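Local coordinates for Lmo2470 protein (Listeria monocytogenes EGD-e, PDB 5HL3) that interacts with host afadin and facilitates crossing of the basement membrane, as an internalin built on leucine-rich repeats that binds calcium ions, at residues 273-276 against 277-280; 316-320 against 321-325; 39-42 against 43-46; 62-65 against 66-69; 157-160 against 161-164. One frame throughout, in Å; residues are numbered along the deposited sequence. Where two conformers were deposited one is given.

Interaction 1 (273-276 against 277-280)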
loop_
_atom_site.group_PDB
_atom_site.type_symbol
_atom_site.label_atom_id
_atom_site.label_comp_id
_atom_site.label_asym_id
_atom_site.label_seq_id
_atom_site.Cartn_x
_atom_site.Cartn_y
_atom_site.Cartn_z
ATOM N N THR A 273 4.357 35.348 -18.285
ATOM C CA THR A 273 4.992 36.657 -18.416
ATOM C C THR A 273 3.884 37.669 -18.739
ATOM O O THR A 273 3.126 37.466 -19.695
ATOM C CB THR A 273 6.075 36.651 -19.508
ATOM O OG1 THR A 273 7.076 35.688 -19.148
ATOM C CG2 THR A 273 6.702 38.034 -19.664
ATOM N N ILE A 274 3.757 38.715 -17.922
ATOM C CA ILE A 274 2.733 39.729 -18.120
ATOM C C ILE A 274 3.364 41.104 -18.016
ATOM O O ILE A 274 4.515 41.254 -17.599
ATOM C CB ILE A 274 1.584 39.596 -17.074
ATOM C CG1 ILE A 274 2.061 39.988 -15.664
ATOM C CG2 ILE A 274 1.007 38.195 -17.090
ATOM C CD1 ILE A 274 1.033 39.806 -14.564
ATOM N N ASN A 275 2.610 42.120 -18.399
ATOM C CA ASN A 275 3.093 43.492 -18.298
ATOM C C ASN A 275 2.588 44.114 -17.026
ATOM O O ASN A 275 1.523 43.761 -16.534
ATOM C CB ASN A 275 2.635 44.304 -19.503
ATOM C CG ASN A 275 3.248 43.804 -20.793
ATOM O OD1 ASN A 275 4.466 43.638 -20.894
ATOM N ND2 ASN A 275 2.403 43.525 -21.779
ATOM N N GLN A 276 3.378 45.025 -16.487
ATOM C CA GLN A 276 3.017 45.764 -15.283
ATOM C C GLN A 276 1.630 46.382 -15.490
ATOM O O GLN A 276 1.376 47.004 -16.522
ATOM C CB GLN A 276 4.070 46.861 -15.018
ATOM C CG GLN A 276 4.067 47.398 -13.596
ATOM C CD GLN A 276 2.874 48.277 -13.272
ATOM O OE1 GLN A 276 2.463 49.139 -14.075
ATOM N NE2 GLN A 276 2.331 48.102 -12.070
ATOM N N GLY A 277 0.737 46.181 -14.519
ATOM C CA GLY A 277 -0.648 46.662 -14.618
ATOM C C GLY A 277 -1.656 45.597 -15.011
ATOM O O GLY A 277 -2.861 45.805 -14.868
ATOM N N ASP A 278 -1.172 44.460 -15.509
ATOM C CA ASP A 278 -2.029 43.347 -15.912
ATOM C C ASP A 278 -2.445 42.501 -14.718
ATOM O O ASP A 278 -1.735 42.415 -13.724
ATOM C CB ASP A 278 -1.289 42.376 -16.856
ATOM C CG ASP A 278 -0.982 42.956 -18.229
ATOM O OD1 ASP A 278 -1.533 44.011 -18.608
ATOM O OD2 ASP A 278 -0.159 42.310 -18.940
ATOM N N THR A 279 -3.602 41.867 -14.846
ATOM C CA THR A 279 -3.997 40.817 -13.915
ATOM C C THR A 279 -3.401 39.497 -14.459
ATOM O O THR A 279 -2.710 39.490 -15.487
ATOM C CB THR A 279 -5.528 40.710 -13.778
ATOM O OG1 THR A 279 -6.103 40.438 -15.066
ATOM C CG2 THR A 279 -6.104 41.967 -13.225
ATOM N N CYS A 280 -3.664 38.389 -13.781
ATOM C CA CYS A 280 -3.137 37.109 -14.202
ATOM C C CYS A 280 -4.236 36.058 -14.081
ATOM O O CYS A 280 -4.826 35.883 -13.014
ATOM C CB CYS A 280 -1.946 36.759 -13.328
ATOM S SG CYS A 280 -1.099 35.253 -13.829
HETATM O O HOH W 1 -0.568 43.831 -21.485
HETATM O O HOH W 2 -0.891 46.711 -18.316
#

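Interaction 2 (316-320 against 321-325). With CA (calcium ion), chain G.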
loop_
_atom_site.group_PDB
_atom_site.type_symbol
_atom_site.label_atom_id
_atom_site.label_comp_id
_atom_site.label_asym_id
_atom_site.label_seq_id
_atom_site.Cartn_x
_atom_site.Cartn_y
_atom_site.Cartn_z
ATOM N N THR A 316 -10.813 36.225 -8.307
ATOM C CA THR A 316 -12.179 36.012 -8.777
ATOM C C THR A 316 -12.275 34.773 -9.646
ATOM O O THR A 316 -11.388 34.488 -10.435
ATOM C CB THR A 316 -12.689 37.220 -9.587
ATOM O OG1 THR A 316 -11.743 37.550 -10.609
ATOM C CG2 THR A 316 -12.891 38.431 -8.681
ATOM N N VAL A 317 -13.375 34.046 -9.490
ATOM C CA VAL A 317 -13.652 32.855 -10.266
ATOM C C VAL A 317 -14.533 33.282 -11.435
ATOM O O VAL A 317 -15.571 33.938 -11.223
ATOM C CB VAL A 317 -14.425 31.820 -9.444
ATOM C CG1 VAL A 317 -14.773 30.616 -10.303
ATOM C CG2 VAL A 317 -13.627 31.400 -8.217
ATOM N N ASN A 318 -14.132 32.907 -12.644
ATOM C CA ASN A 318 -14.852 33.190 -13.873
ATOM C C ASN A 318 -15.546 31.883 -14.249
ATOM O O ASN A 318 -14.964 31.010 -14.889
ATOM C CB ASN A 318 -13.873 33.683 -14.947
ATOM C CG ASN A 318 -12.913 34.781 -14.425
ATOM O OD1 ASN A 318 -13.367 35.832 -13.931
ATOM N ND2 ASN A 318 -11.584 34.537 -14.519
ATOM N N GLU A 319 -16.805 31.732 -13.836
ATOM C CA GLU A 319 -17.522 30.464 -14.040
ATOM C C GLU A 319 -17.914 30.140 -15.477
ATOM O O GLU A 319 -18.002 28.965 -15.821
ATOM C CB GLU A 319 -18.736 30.344 -13.113
ATOM C CG GLU A 319 -18.419 29.632 -11.807
ATOM C CD GLU A 319 -18.027 28.168 -12.019
ATOM O OE1 GLU A 319 -18.111 27.673 -13.171
ATOM O OE2 GLU A 319 -17.649 27.489 -11.034
ATOM N N GLU A 320 -18.138 31.141 -16.317
ATOM C CA GLU A 320 -18.451 30.833 -17.733
ATOM C C GLU A 320 -17.262 30.189 -18.457
ATOM O O GLU A 320 -17.377 29.083 -18.997
ATOM C CB GLU A 320 -18.979 32.057 -18.492
ATOM C CG GLU A 320 -20.447 32.385 -18.229
ATOM C CD GLU A 320 -21.443 31.429 -18.911
ATOM O OE1 GLU A 320 -22.476 31.924 -19.443
ATOM O OE2 GLU A 320 -21.215 30.193 -18.914
ATOM N N GLY A 321 -16.111 30.847 -18.410
ATOM C CA GLY A 321 -14.935 30.359 -19.106
ATOM C C GLY A 321 -14.083 29.394 -18.312
ATOM O O GLY A 321 -13.054 28.961 -18.806
ATOM N N ASN A 322 -14.509 29.041 -17.090
ATOM C CA ASN A 322 -13.750 28.154 -16.214
ATOM C C ASN A 322 -12.293 28.594 -16.033
ATOM O O ASN A 322 -11.355 27.857 -16.323
ATOM C CB ASN A 322 -13.832 26.680 -16.669
ATOM C CG ASN A 322 -15.186 26.042 -16.377
ATOM O OD1 ASN A 322 -16.171 26.719 -16.101
ATOM N ND2 ASN A 322 -15.221 24.722 -16.422
ATOM N N THR A 323 -12.122 29.821 -15.564
ATOM C CA THR A 323 -10.772 30.319 -15.259
ATOM C C THR A 323 -10.859 31.047 -13.921
ATOM O O THR A 323 -11.947 31.289 -13.386
ATOM C CB THR A 323 -10.234 31.294 -16.331
ATOM O OG1 THR A 323 -11.081 32.421 -16.408
ATOM C CG2 THR A 323 -10.146 30.661 -17.727
ATOM N N ILE A 324 -9.690 31.375 -13.377
ATOM C CA ILE A 324 -9.559 32.104 -12.123
ATOM C C ILE A 324 -8.603 33.260 -12.371
ATOM O O ILE A 324 -7.548 33.060 -12.971
ATOM C CB ILE A 324 -9.035 31.208 -10.985
ATOM C CG1 ILE A 324 -10.014 30.070 -10.712
ATOM C CG2 ILE A 324 -8.782 32.024 -9.724
ATOM C CD1 ILE A 324 -9.488 28.998 -9.767
ATOM N N THR A 325 -8.953 34.457 -11.901
ATOM C CA THR A 325 -8.109 35.640 -12.117
ATOM C C THR A 325 -7.599 36.183 -10.800
ATOM O O THR A 325 -8.383 36.388 -9.878
ATOM C CB THR A 325 -8.874 36.740 -12.878
ATOM O OG1 THR A 325 -9.219 36.234 -14.179
ATOM C CG2 THR A 325 -8.044 37.983 -13.033
HETATM CA CA CA G . -18.369 26.681 -15.400
HETATM O O HOH W 3 -9.388 39.249 -9.565
HETATM O O HOH W 4 -18.624 26.649 -17.678
HETATM O O HOH W 5 -20.274 24.856 -15.749
HETATM O O HOH W 6 -20.629 27.640 -15.160
HETATM O O HOH W 7 -17.843 24.825 -14.122
#

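Interaction 3 (39-42 against 43-46)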
loop_
_atom_site.group_PDB
_atom_site.type_symbol
_atom_site.label_atom_id
_atom_site.label_comp_id
_atom_site.label_asym_id
_atom_site.label_seq_id
_atom_site.Cartn_x
_atom_site.Cartn_y
_atom_site.Cartn_z
ATOM N N VAL A 39 6.142 -35.407 27.694
ATOM C CA VAL A 39 6.034 -36.384 26.611
ATOM C C VAL A 39 4.746 -36.137 25.828
ATOM O O VAL A 39 3.666 -35.999 26.409
ATOM C CB VAL A 39 6.061 -37.814 27.176
ATOM C CG1 VAL A 39 5.740 -38.833 26.098
ATOM C CG2 VAL A 39 7.430 -38.069 27.799
ATOM N N ILE A 40 4.899 -36.063 24.514
ATOM C CA ILE A 40 3.771 -35.888 23.591
ATOM C C ILE A 40 3.655 -37.064 22.648
ATOM O O ILE A 40 4.620 -37.769 22.373
ATOM C CB ILE A 40 3.875 -34.580 22.778
ATOM C CG1 ILE A 40 5.188 -34.493 21.991
ATOM C CG2 ILE A 40 3.645 -33.391 23.689
ATOM C CD1 ILE A 40 5.140 -33.474 20.867
ATOM N N ASP A 41 2.432 -37.264 22.142
ATOM C CA ASP A 41 2.178 -38.307 21.151
ATOM C C ASP A 41 1.479 -37.692 19.942
ATOM O O ASP A 41 1.223 -36.496 19.889
ATOM C CB ASP A 41 1.409 -39.483 21.757
ATOM C CG ASP A 41 0.056 -39.123 22.317
ATOM O OD1 ASP A 41 -0.543 -38.099 21.937
ATOM O OD2 ASP A 41 -0.453 -39.913 23.180
ATOM N N GLN A 42 1.184 -38.506 18.942
ATOM C CA GLN A 42 0.597 -37.982 17.710
ATOM C C GLN A 42 -0.773 -37.340 17.966
ATOM O O GLN A 42 -1.127 -36.344 17.332
ATOM C CB GLN A 42 0.526 -39.062 16.619
ATOM C CG GLN A 42 0.129 -38.520 15.259
ATOM C CD GLN A 42 1.118 -37.493 14.727
ATOM O OE1 GLN A 42 2.322 -37.746 14.720
ATOM N NE2 GLN A 42 0.623 -36.366 14.251
ATOM N N ASP A 43 -1.542 -37.880 18.909
ATOM C CA ASP A 43 -2.838 -37.267 19.260
ATOM C C ASP A 43 -2.650 -35.835 19.751
ATOM O O ASP A 43 -3.474 -34.963 19.455
ATOM C CB ASP A 43 -3.564 -38.069 20.344
ATOM C CG ASP A 43 -4.439 -39.203 19.800
ATOM O OD1 ASP A 43 -4.380 -39.555 18.601
ATOM O OD2 ASP A 43 -5.245 -39.752 20.603
ATOM N N ASP A 44 -1.576 -35.552 20.490
ATOM C CA ASP A 44 -1.344 -34.193 20.972
ATOM C C ASP A 44 -1.098 -33.236 19.796
ATOM O O ASP A 44 -1.577 -32.105 19.789
ATOM C CB ASP A 44 -0.156 -34.160 21.927
ATOM C CG ASP A 44 -0.397 -34.881 23.229
ATOM O OD1 ASP A 44 -1.490 -34.767 23.816
ATOM O OD2 ASP A 44 0.510 -35.578 23.676
ATOM N N LEU A 45 -0.343 -33.693 18.814
ATOM C CA LEU A 45 -0.087 -32.904 17.596
ATOM C C LEU A 45 -1.381 -32.711 16.796
ATOM O O LEU A 45 -1.671 -31.601 16.283
ATOM C CB LEU A 45 1.010 -33.530 16.743
ATOM C CG LEU A 45 2.402 -33.569 17.350
ATOM C CD1 LEU A 45 3.285 -34.453 16.494
ATOM C CD2 LEU A 45 3.031 -32.172 17.547
ATOM N N ASP A 46 -2.173 -33.775 16.677
ATOM C CA ASP A 46 -3.418 -33.700 15.906
ATOM C C ASP A 46 -4.424 -32.719 16.495
ATOM O O ASP A 46 -5.242 -32.158 15.753
ATOM C CB ASP A 46 -4.067 -35.085 15.797
ATOM C CG ASP A 46 -3.300 -36.055 14.928
ATOM O OD1 ASP A 46 -2.356 -35.684 14.206
ATOM O OD2 ASP A 46 -3.630 -37.249 14.976
HETATM O O HOH W 8 0.669 -36.212 26.179
HETATM O O HOH W 9 -2.481 -37.435 23.734
HETATM O O HOH W 10 -2.801 -41.157 22.294
#

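Interaction 4 (62-65 against 66-69)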
loop_
_atom_site.group_PDB
_atom_site.type_symbol
_atom_site.label_atom_id
_atom_site.label_comp_id
_atom_site.label_asym_id
_atom_site.label_seq_id
_atom_site.Cartn_x
_atom_site.Cartn_y
_atom_site.Cartn_z
ATOM N N SER A 62 16.508 -23.462 13.128
ATOM C CA SER A 62 15.660 -24.109 14.124
ATOM C C SER A 62 14.187 -24.180 13.712
ATOM O O SER A 62 13.508 -25.149 14.062
ATOM C CB SER A 62 15.892 -23.549 15.529
ATOM O OG SER A 62 15.888 -22.146 15.592
HETATM N N MSE A 63 13.669 -23.209 12.953
HETATM C CA MSE A 63 12.289 -23.311 12.496
HETATM C C MSE A 63 12.119 -24.517 11.593
HETATM O O MSE A 63 11.053 -25.121 11.556
HETATM C CB MSE A 63 11.876 -22.005 11.787
HETATM C CG MSE A 63 10.351 -21.903 11.600
HETATM SE SE MSE A 63 9.334 -21.714 13.286
HETATM C CE MSE A 63 9.293 -19.755 13.353
ATOM N N GLN A 64 13.158 -24.880 10.842
ATOM C CA GLN A 64 13.126 -26.058 9.969
ATOM C C GLN A 64 12.855 -27.360 10.742
ATOM O O GLN A 64 12.364 -28.331 10.155
ATOM C CB GLN A 64 14.474 -26.177 9.263
ATOM C CG GLN A 64 14.528 -27.219 8.179
ATOM C CD GLN A 64 14.061 -26.683 6.858
ATOM O OE1 GLN A 64 14.334 -25.495 6.507
ATOM N NE2 GLN A 64 13.441 -27.543 6.070
ATOM N N LEU A 65 13.164 -27.387 12.040
ATOM C CA LEU A 65 12.923 -28.570 12.868
ATOM C C LEU A 65 11.440 -28.926 12.942
ATOM O O LEU A 65 11.105 -30.020 13.365
ATOM C CB LEU A 65 13.482 -28.396 14.281
ATOM C CG LEU A 65 14.999 -28.136 14.382
ATOM C CD1 LEU A 65 15.333 -27.628 15.778
ATOM C CD2 LEU A 65 15.798 -29.393 14.038
ATOM N N LEU A 66 10.551 -28.023 12.550
ATOM C CA LEU A 66 9.133 -28.367 12.476
ATOM C C LEU A 66 8.851 -29.523 11.525
ATOM O O LEU A 66 7.819 -30.206 11.667
ATOM C CB LEU A 66 8.294 -27.143 12.059
ATOM C CG LEU A 66 8.135 -26.027 13.065
ATOM C CD1 LEU A 66 7.395 -24.857 12.428
ATOM C CD2 LEU A 66 7.404 -26.464 14.325
ATOM N N GLU A 67 9.776 -29.814 10.612
ATOM C CA GLU A 67 9.579 -30.959 9.699
ATOM C C GLU A 67 9.723 -32.316 10.416
ATOM O O GLU A 67 9.465 -33.352 9.824
ATOM C CB GLU A 67 10.519 -30.884 8.512
ATOM C CG GLU A 67 11.976 -31.145 8.863
ATOM C CD GLU A 67 12.952 -30.702 7.799
ATOM O OE1 GLU A 67 12.541 -30.349 6.662
ATOM O OE2 GLU A 67 14.164 -30.694 8.079
ATOM N N ARG A 68 10.113 -32.289 11.693
ATOM C CA ARG A 68 10.244 -33.511 12.491
ATOM C C ARG A 68 8.918 -33.960 13.084
ATOM O O ARG A 68 8.874 -35.003 13.718
ATOM C CB ARG A 68 11.254 -33.294 13.611
ATOM C CG ARG A 68 12.671 -33.041 13.072
ATOM C CD ARG A 68 13.552 -32.353 14.097
ATOM N NE ARG A 68 13.804 -33.169 15.291
ATOM C CZ ARG A 68 14.892 -33.905 15.504
ATOM N NH1 ARG A 68 15.829 -34.017 14.579
ATOM N NH2 ARG A 68 15.022 -34.561 16.640
ATOM N N ALA A 69 7.849 -33.194 12.885
ATOM C CA ALA A 69 6.527 -33.553 13.415
ATOM C C ALA A 69 5.465 -33.328 12.354
ATOM O O ALA A 69 5.546 -32.365 11.592
ATOM C CB ALA A 69 6.196 -32.717 14.655
#

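Interaction 5 (157-160 against 161-164). With CA (calcium ion), chain E.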
loop_
_atom_site.group_PDB
_atom_site.type_symbol
_atom_site.label_atom_id
_atom_site.label_comp_id
_atom_site.label_asym_id
_atom_site.label_seq_id
_atom_site.Cartn_x
_atom_site.Cartn_y
_atom_site.Cartn_z
ATOM N N LEU A 157 9.709 -1.950 1.633
ATOM C CA LEU A 157 10.697 -1.429 0.665
ATOM C C LEU A 157 10.662 -2.164 -0.693
ATOM O O LEU A 157 11.707 -2.487 -1.274
ATOM C CB LEU A 157 12.081 -1.373 1.286
ATOM C CG LEU A 157 12.198 -0.327 2.406
ATOM C CD1 LEU A 157 13.531 -0.518 3.085
ATOM C CD2 LEU A 157 12.065 1.080 1.898
ATOM N N ILE A 158 9.448 -2.399 -1.194
ATOM C CA ILE A 158 9.289 -3.053 -2.472
ATOM C C ILE A 158 9.378 -2.012 -3.592
ATOM O O ILE A 158 8.691 -0.993 -3.550
ATOM C CB ILE A 158 7.952 -3.800 -2.532
ATOM C CG1 ILE A 158 7.994 -4.942 -1.510
ATOM C CG2 ILE A 158 7.717 -4.374 -3.941
ATOM C CD1 ILE A 158 6.661 -5.585 -1.218
ATOM N N THR A 159 10.244 -2.283 -4.572
ATOM C CA THR A 159 10.375 -1.463 -5.791
ATOM C C THR A 159 9.726 -2.211 -6.956
ATOM O O THR A 159 9.441 -3.422 -6.871
ATOM C CB THR A 159 11.838 -1.069 -6.074
ATOM O OG1 THR A 159 12.674 -2.227 -5.938
ATOM C CG2 THR A 159 12.282 -0.000 -5.069
ATOM N N SER A 160 9.490 -1.513 -8.062
ATOM C CA SER A 160 8.736 -2.101 -9.177
ATOM C C SER A 160 9.434 -3.297 -9.851
ATOM O O SER A 160 8.767 -4.197 -10.362
ATOM C CB SER A 160 8.351 -1.015 -10.179
ATOM O OG SER A 160 7.507 -0.069 -9.551
ATOM N N ASP A 161 10.759 -3.344 -9.778
ATOM C CA ASP A 161 11.502 -4.478 -10.322
ATOM C C ASP A 161 11.307 -5.772 -9.498
ATOM O O ASP A 161 11.699 -6.845 -9.928
ATOM C CB ASP A 161 13.005 -4.144 -10.408
ATOM C CG ASP A 161 13.617 -3.843 -9.031
ATOM O OD1 ASP A 161 13.080 -2.985 -8.342
ATOM O OD2 ASP A 161 14.618 -4.466 -8.599
ATOM N N GLU A 162 10.692 -5.648 -8.323
ATOM C CA GLU A 162 10.492 -6.773 -7.395
ATOM C C GLU A 162 9.069 -7.309 -7.409
ATOM O O GLU A 162 8.759 -8.256 -6.677
ATOM C CB GLU A 162 10.859 -6.298 -5.965
ATOM C CG GLU A 162 12.345 -5.975 -5.799
ATOM C CD GLU A 162 12.724 -5.216 -4.534
ATOM O OE1 GLU A 162 11.816 -4.752 -3.807
ATOM O OE2 GLU A 162 13.959 -5.060 -4.316
ATOM N N LEU A 163 8.208 -6.743 -8.260
ATOM C CA LEU A 163 6.771 -7.064 -8.302
ATOM C C LEU A 163 6.369 -7.631 -9.664
ATOM O O LEU A 163 6.303 -6.882 -10.661
ATOM C CB LEU A 163 5.960 -5.795 -8.010
ATOM C CG LEU A 163 4.438 -5.901 -8.132
ATOM C CD1 LEU A 163 3.867 -6.901 -7.198
ATOM C CD2 LEU A 163 3.830 -4.538 -7.917
ATOM N N PRO A 164 6.133 -8.934 -9.747
ATOM C CA PRO A 164 5.771 -9.513 -11.048
ATOM C C PRO A 164 4.319 -9.303 -11.443
ATOM O O PRO A 164 3.493 -8.948 -10.632
ATOM C CB PRO A 164 6.054 -11.000 -10.863
ATOM C CG PRO A 164 5.925 -11.241 -9.440
ATOM C CD PRO A 164 6.222 -9.951 -8.701
HETATM CA CA CA E . 13.383 -4.049 -2.028
HETATM O O HOH W 11 14.034 -2.208 -3.404
HETATM O O HOH W 12 6.147 -4.016 -11.006
HETATM O O HOH W 13 15.524 -3.795 -1.224
HETATM O O HOH W 14 14.023 -6.375 -1.779
HETATM O O HOH W 15 12.780 -4.613 0.161
#

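Interaction 1 (273-276 against 277-280)
Asp278 reaches back across a tight turn to the backbone of Asn275, three residues earlier, and its side chain carries most of this local contact. Its CB comes within 3.2 Å of Asn275 O and lies near CB of Ile274. CG is set anti to the carbonyl carbon (chi1 -69°), which swings the carboxylate back toward Asn275. Of the two oxygens at the tip, OD2 accepts from Asn275 N at 2.8 Å, the N-H coming from above the carboxylate plane, about 51° out of it. The same OD2 accepts a hydrogen bond from water 1, which in turn accepts one from Asn275 ND2, while OD1 receives water 2, shared with Gln276 O. Asn275 and Asp278 run side by side with amide and carboxylate planes 64° apart, and it is water 1 that joins their polar ends. In the opposite direction Asp278 N donates to Asn275 O at 3.0 Å, closing a type II beta turn with Gly277 at its third position. Ile274 CD1 also comes within 4.4 Å of Cys280 CB, and Ile274 touches Val358 and Ile360 of strand 350-360 as well. One aspartate thus acts as both donor, through its backbone, and acceptor, through its carboxylate; the direct bonds and two water bridges probably stabilise the carboxylate's negative charge and tie it to the turn between strands 265-274 and 280-283.

Interaction 2 (316-320 against 321-325)
Strands 316-318 and 323-325 run antiparallel, their axes 4.7 Å apart at closest approach, with Thr316-Thr325 and Asn318-Thr323 as hydrogen-bonded pairs and Val317-Ile324 as the non-hydrogen-bonded pair between them. Thr316 N gives to Thr325 O and Thr325 N returns to Thr316 O; Asn318 and Thr323 exchange a second pair, in which Asn318 N to Thr323 O measures 2.8 Å. On the face shared by Thr316, Asn318, Thr323 and Thr325, the Asn318 amide reaches across to the partner strand. Its ND2 donates to two hydroxyls, Thr325 OG1 at 2.9 Å and Thr323 OG1 also at 2.9 Å; the first lies in the amide plane and the second is tilted 16° from it. Two such bonds from one nitrogen fix the rotation of the amide. Thr325 OG1 is hydrogen-bonded to Thr281 of strand 280-283 as well, which ties this face to the next strand. At the loop end a calcium ion is bound by the backbone O of Glu319 at 2.4 Å and by Asn322 OD1 at 2.3 Å. The Glu319 side chain has two conformers; in the one described here it bends at chi2 (-65°) and adds OE1 as a further ligand. Four waters complete the seven-coordinate shell, and one of them, water 4, also donates to Glu320 O. Asn322, with positive phi and psi, and Thr323 both face Asn318: this is a beta hairpin with a G1 beta bulge, its connecting loop clasping calcium.

Interaction 3 (39-42 against 43-46)
Asp44 OD2 is gripped by two donors: the backbone N of Asp41 at 3.0 Å, arriving on the anti side and 28° out of the carboxylate plane, and water 8, which also donates to Val39 O. In return Asp44 N gives to Asp41 OD1 at 3.1 Å, met nearly along its C-O axis. The reciprocal pair is a capping box, with Asp41 as N-cap; it starts helix 42-46 directly after strand 39-40, in the internalin N-terminal region. Asp41 CG stands between backbone N and carbonyl carbon (chi1 60°), which brings OD1 to the first turn. Two like-charged oxygens, Asp41 OD1 and Asp44 OD2, thereby come to 3.2 Å, their carboxylates 21° from parallel. Water 9 donates to Asp41 OD1 and, weakly, to Asp44 OD1. From the next residue, Gln42 NE2 donates to Asp46 OD1 at 3.1 Å, in its own amide plane but from above the carboxylate; this NE2 also serves Met70 O, and Asp46 OD1 has Asn72 as its stronger partner. Buried Ile40 packs CD1 on Leu45 CD2 at 4.1 Å, the side chains crossing at about a right angle. Amide donors, bridging water and the positive end of the helix dipole probably offset the crowding of the two acidic groups.

Interaction 4 (62-65 against 66-69)
This is a helical-turn contact with a mixed apolar and polar surface, in the helical stretch that follows the start of helix 60-63 and runs as 3-10 turns through Arg68, ahead of strand 76-79 toward the N-terminal end of the chain. Three consecutive i to i+3 backbone bonds hold it: Leu66 N to Met63 O, Glu67 N to Gln64 O and Arg68 N to Leu65 O, the last 3.0 Å long. In all three the donor stands above the carbonyl plane, by 52° in that last bond, consistent with 3-10 geometry. Three side-chain pairs follow the same spacing. Met63, a selenomethionine, lies beside Leu66 and points the same way, Met63 SE sitting 3.8 Å from Leu66 CD1; both also meet Phe53 of strand 50-53, and helix 21-30 lies against them through Leu23 and Met27. Gln64 and Glu67, both partly exposed, form the polar pair: Gln64 NE2 donates to Glu67 OE1 at 3.0 Å. The acceptor lies in the amide plane, whereas the donor stands 52° above the carboxylate. Glu67 reaches it with CG between backbone N and carbonyl carbon (chi1 71°), which also brings Glu67 CG to 3.1 Å from Gln64 O. Leu65 and Arg68 run alongside each other, CD2 of Leu65 resting 3.7 Å from CD of Arg68. Beyond this aliphatic part the guanidinium leaves the turn: NE bonds to Val17 O and NH2 to Asp16 O. The repeated i to i+3 bonding marks a 3-10 continuation of a helix, here packed against helix 21-30 and strand 50-53, the outermost strand at this end of the parallel sheet.

Interaction 5 (157-160 against 161-164)
A calcium site lies on a loop between successive parallel strands of the leucine-rich repeat sheet, 150-152 and 174-176, and Leu157 and Glu162 supply its protein ligands. The carbonyl O of Leu157 binds the ion at 2.4 Å, and Glu162 chelates it with both carboxylate oxygens, OE1 at 2.5 Å and OE2 at 2.6 Å. Four waters bring the count to seven. Glu162 reaches the metal as an extended chain beyond CG (chi2 167°), crossing Thr159 at a slant. On that path its OE1 also accepts from Thr159 N at 3.0 Å, the N-H standing 56° above the carboxylate plane, so this oxygen is shared between metal and backbone. Glu162 N in turn donates to Thr159 O at 2.9 Å, which closes the 3-10 turn. The hydroxyl of Thr159 donates to Asp161 OD1, with OG1 and OD1 2.6 Å apart, on the syn side and close to the carboxylate plane; water 11, a calcium ligand, donates to that same OG1. Thr159 OG1 is thus a second-shell group, and Asp161 holds it in place from behind. Ser160 OG meanwhile bonds to Thr184 O and Thr183 N of the following loop, and Ile158 and Leu163 are buried. Glu162 OE1 is held by both the ion and Thr159 N, which fixes the carboxylate, while four of the seven ligand atoms come from water.

Interactions 1 and 2 serve the same mixed sheet in the C-terminal region, with centres about 17 Å apart, and touch where Thr279 meets Thr325. Interactions 3 and 4 pair at the N-terminal end, joined by Leu45 against Ala69, and lie across the chain's centre from the first two. Interaction 5 sits near the middle, in the leucine-rich repeats. Interaction 2 is a surface contact; the other four are partly buried, each with buried apolar side chains. Carboxylates accept backbone N-H groups in 1, 3 and 5, but calcium enters only in 2 and 5; interaction 4 rests on 3-10 backbone bonds, one amide-carboxylate bond and apolar packing.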